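Local coordinates for 2L protein (Yaba-like disease virus, PDB 3IT8) that probably binds and neutralises host tumour necrosis factor as a poxvirus decoy protein built on an MHC class I-like fold, at residues P184-T189 and C281-D286. Numbering follows the deposited sequence.
Sequences PTVKVT and CVVFHD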
ATOM      1  N   PRO D 184      -3.568 -41.137   8.259  1.00 48.87           N
ATOM      2  CA  PRO D 184      -2.754 -42.210   8.818  1.00 48.45           C
ATOM      3  C   PRO D 184      -2.712 -42.249  10.342  1.00 48.49           C
ATOM      4  O   PRO D 184      -3.213 -41.351  11.018  1.00 49.12           O
ATOM      5  CB  PRO D 184      -1.386 -41.913   8.237  1.00 49.72           C
ATOM      6  CG  PRO D 184      -1.342 -40.420   8.357  1.00 40.86           C
ATOM      7  CD  PRO D 184      -2.717 -40.011   7.836  1.00 40.86           C
ATOM      8  N   THR D 185      -2.084 -43.305  10.849  1.00 47.87           N
ATOM      9  CA  THR D 185      -1.888 -43.540  12.265  1.00 51.33           C
ATOM     10  C   THR D 185      -0.390 -43.441  12.436  1.00 58.90           C
ATOM     11  O   THR D 185       0.349 -44.056  11.674  1.00 50.28           O
ATOM     12  CB  THR D 185      -2.311 -44.950  12.651  1.00112.00           C
ATOM     13  OG1 THR D 185      -3.733 -45.053  12.578  1.00 62.89           O
ATOM     14  CG2 THR D 185      -1.843 -45.286  14.045  1.00 62.89           C
ATOM     15  N   VAL D 186       0.073 -42.682  13.418  1.00 61.26           N
ATOM     16  CA  VAL D 186       1.507 -42.551  13.597  1.00 68.12           C
ATOM     17  C   VAL D 186       1.935 -43.014  14.969  1.00 72.59           C
ATOM     18  O   VAL D 186       1.193 -42.890  15.949  1.00 72.42           O
ATOM     19  CB  VAL D 186       1.971 -41.088  13.394  1.00 41.58           C
ATOM     20  CG1 VAL D 186       3.492 -41.018  13.334  1.00 41.20           C
ATOM     21  CG2 VAL D 186       1.344 -40.516  12.137  1.00 41.20           C
ATOM     22  N   LYS D 187       3.139 -43.567  15.019  1.00 44.21           N
ATOM     23  CA  LYS D 187       3.737 -44.052  16.256  1.00 42.09           C
ATOM     24  C   LYS D 187       5.244 -43.979  16.066  1.00 51.08           C
ATOM     25  O   LYS D 187       5.751 -44.380  15.021  1.00 43.74           O
ATOM     26  CB  LYS D 187       3.304 -45.492  16.522  1.00175.57           C
ATOM     27  CG  LYS D 187       1.812 -45.633  16.785  1.00143.88           C
ATOM     28  CD  LYS D 187       1.268 -46.956  16.276  1.00143.88           C
ATOM     29  CE  LYS D 187      -0.248 -47.000  16.397  1.00143.88           C
ATOM     30  NZ  LYS D 187      -0.828 -48.182  15.702  1.00143.88           N
ATOM     31  N   VAL D 188       5.953 -43.435  17.050  1.00 61.57           N
ATOM     32  CA  VAL D 188       7.406 -43.338  16.965  1.00 59.00           C
ATOM     33  C   VAL D 188       7.990 -44.320  17.969  1.00 61.57           C
ATOM     34  O   VAL D 188       7.660 -44.263  19.138  1.00 58.42           O
ATOM     35  CB  VAL D 188       7.918 -41.937  17.335  1.00 60.77           C
ATOM     36  CG1 VAL D 188       9.431 -41.911  17.226  1.00 46.23           C
ATOM     37  CG2 VAL D 188       7.301 -40.888  16.428  1.00 46.23           C
ATOM     38  N   THR D 189       8.860 -45.215  17.526  1.00 64.34           N
ATOM     39  CA  THR D 189       9.441 -46.191  18.440  1.00 60.24           C
ATOM     40  C   THR D 189      10.926 -45.989  18.679  1.00 62.39           C
ATOM     41  O   THR D 189      11.674 -45.627  17.771  1.00 63.99           O
ATOM     42  CB  THR D 189       9.230 -47.607  17.931  1.00 80.05           C
ATOM     43  OG1 THR D 189       7.826 -47.869  17.822  1.00 61.41           O
ATOM     44  CG2 THR D 189       9.849 -48.596  18.889  1.00 61.41           C
ATOM     45  N   CYS D 281       9.286 -36.683  15.698  1.00 64.37           N
ATOM     46  CA  CYS D 281       8.927 -36.881  14.307  1.00 60.25           C
ATOM     47  C   CYS D 281       7.805 -35.952  13.847  1.00 57.89           C
ATOM     48  O   CYS D 281       6.723 -35.936  14.437  1.00 58.63           O
ATOM     49  CB  CYS D 281       8.513 -38.342  14.081  1.00153.81           C
ATOM     50  SG  CYS D 281       8.203 -38.771  12.338  1.00100.92           S
ATOM     51  N   VAL D 282       8.071 -35.167  12.801  1.00 46.95           N
ATOM     52  CA  VAL D 282       7.056 -34.276  12.239  1.00 42.94           C
ATOM     53  C   VAL D 282       6.622 -34.870  10.902  1.00 53.34           C
ATOM     54  O   VAL D 282       7.430 -35.012   9.990  1.00 44.40           O
ATOM     55  CB  VAL D 282       7.586 -32.858  11.987  1.00 55.11           C
ATOM     56  CG1 VAL D 282       6.427 -31.952  11.622  1.00 36.89           C
ATOM     57  CG2 VAL D 282       8.296 -32.328  13.228  1.00 36.89           C
ATOM     58  N   VAL D 283       5.342 -35.214  10.800  1.00 41.14           N
ATOM     59  CA  VAL D 283       4.777 -35.824   9.599  1.00 32.88           C
ATOM     60  C   VAL D 283       3.966 -34.871   8.740  1.00 40.80           C
ATOM     61  O   VAL D 283       2.991 -34.287   9.213  1.00 41.39           O
ATOM     62  CB  VAL D 283       3.878 -37.001   9.988  1.00 58.27           C
ATOM     63  CG1 VAL D 283       3.088 -37.485   8.796  1.00 37.60           C
ATOM     64  CG2 VAL D 283       4.732 -38.115  10.562  1.00 37.60           C
ATOM     65  N   PHE D 284       4.371 -34.720   7.477  1.00 40.52           N
ATOM     66  CA  PHE D 284       3.664 -33.844   6.548  1.00 36.72           C
ATOM     67  C   PHE D 284       2.835 -34.667   5.579  1.00 44.55           C
ATOM     68  O   PHE D 284       3.366 -35.466   4.817  1.00 43.93           O
ATOM     69  CB  PHE D 284       4.644 -32.983   5.772  1.00 64.92           C
ATOM     70  CG  PHE D 284       5.413 -32.038   6.628  1.00 39.69           C
ATOM     71  CD1 PHE D 284       6.605 -32.430   7.219  1.00 39.69           C
ATOM     72  CD2 PHE D 284       4.950 -30.738   6.843  1.00 39.69           C
ATOM     73  CE1 PHE D 284       7.331 -31.540   8.013  1.00 39.69           C
ATOM     74  CE2 PHE D 284       5.668 -29.834   7.640  1.00 39.69           C
ATOM     75  CZ  PHE D 284       6.861 -30.237   8.225  1.00 39.69           C
ATOM     76  N   HIS D 285       1.525 -34.468   5.620  1.00 39.12           N
ATOM     77  CA  HIS D 285       0.608 -35.184   4.745  1.00 40.19           C
ATOM     78  C   HIS D 285      -0.638 -34.331   4.479  1.00 44.50           C
ATOM     79  O   HIS D 285      -0.921 -33.402   5.230  1.00 46.72           O
ATOM     80  CB  HIS D 285       0.209 -36.495   5.399  1.00 66.35           C
ATOM     81  CG  HIS D 285      -0.703 -37.324   4.561  1.00 42.72           C
ATOM     82  ND1 HIS D 285      -0.254 -38.097   3.517  1.00 42.72           N
ATOM     83  CD2 HIS D 285      -2.046 -37.472   4.590  1.00 42.72           C
ATOM     84  CE1 HIS D 285      -1.282 -38.687   2.936  1.00 42.72           C
ATOM     85  NE2 HIS D 285      -2.382 -38.324   3.567  1.00 42.72           N
ATOM     86  N   ASP D 286      -1.376 -34.639   3.416  1.00 50.04           N
ATOM     87  CA  ASP D 286      -2.574 -33.868   3.079  1.00 51.95           C
ATOM     88  C   ASP D 286      -3.553 -33.803   4.244  1.00 53.29           C
ATOM     89  O   ASP D 286      -4.087 -32.741   4.559  1.00 56.85           O
ATOM     90  CB  ASP D 286      -3.238 -34.449   1.831  1.00 99.53           C
ATOM     91  CG  ASP D 286      -2.624 -33.912   0.546  1.00 70.49           C
ATOM     92  OD1 ASP D 286      -1.465 -33.435   0.600  1.00 70.49           O
ATOM     93  OD2 ASP D 286      -3.299 -33.973  -0.513  1.00 70.49           O
TER
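The two sheets of the Ig-like beta-sandwich meet where P184, just ahead of strand 185-189, and V186 and V188 on it face H285, V283 and C281 of segment 281-286. Three observations identify this as packing between sheets. The segments run in nearly opposite directions, 169° apart, and no hydrogen bond links them. Their nearest CA pairs also lie too far apart for neighbouring strands of one sheet: V188 CA is 7.1 Å from C281 CA. At the other end, P184 CA is 8.8 Å from H285 CA. The backbone of 185-189 instead bonds to strand 198-207 (T185 with N205, K187 with T203), whereas C281 and V282 pair with Y293 and K215.

In the closest approach, V188 CG2, the methyl beside its own backbone N, comes to 3.7 Å from C281 CB. C281 SG, anti to the backbone N (chi1 -174°), lies 4.7 Å from V188 CG2 and bonds to C202 on strand 198-207, the disulfide between the sheets. One step along, the methyls V186 CG1 and V283 CG2 meet at 4.2 Å, with Y293 touching both valines and V188 as well. At the far end the proline ring crosses the imidazole at a slant, P184 CD lying 4.2 Å from H285 CD2. F207 touches both rings, while H285 ND1 makes a weak hydrogen bond to D211 O.

A disulfide spanning facing sheets is characteristic of immunoglobulin domains; the strand orders, 185-189, 198-207, 263-271, 254-255 against 213-218, 279-284, 291-293, are consistent with a C1-type sandwich, as in MHC class I alpha3.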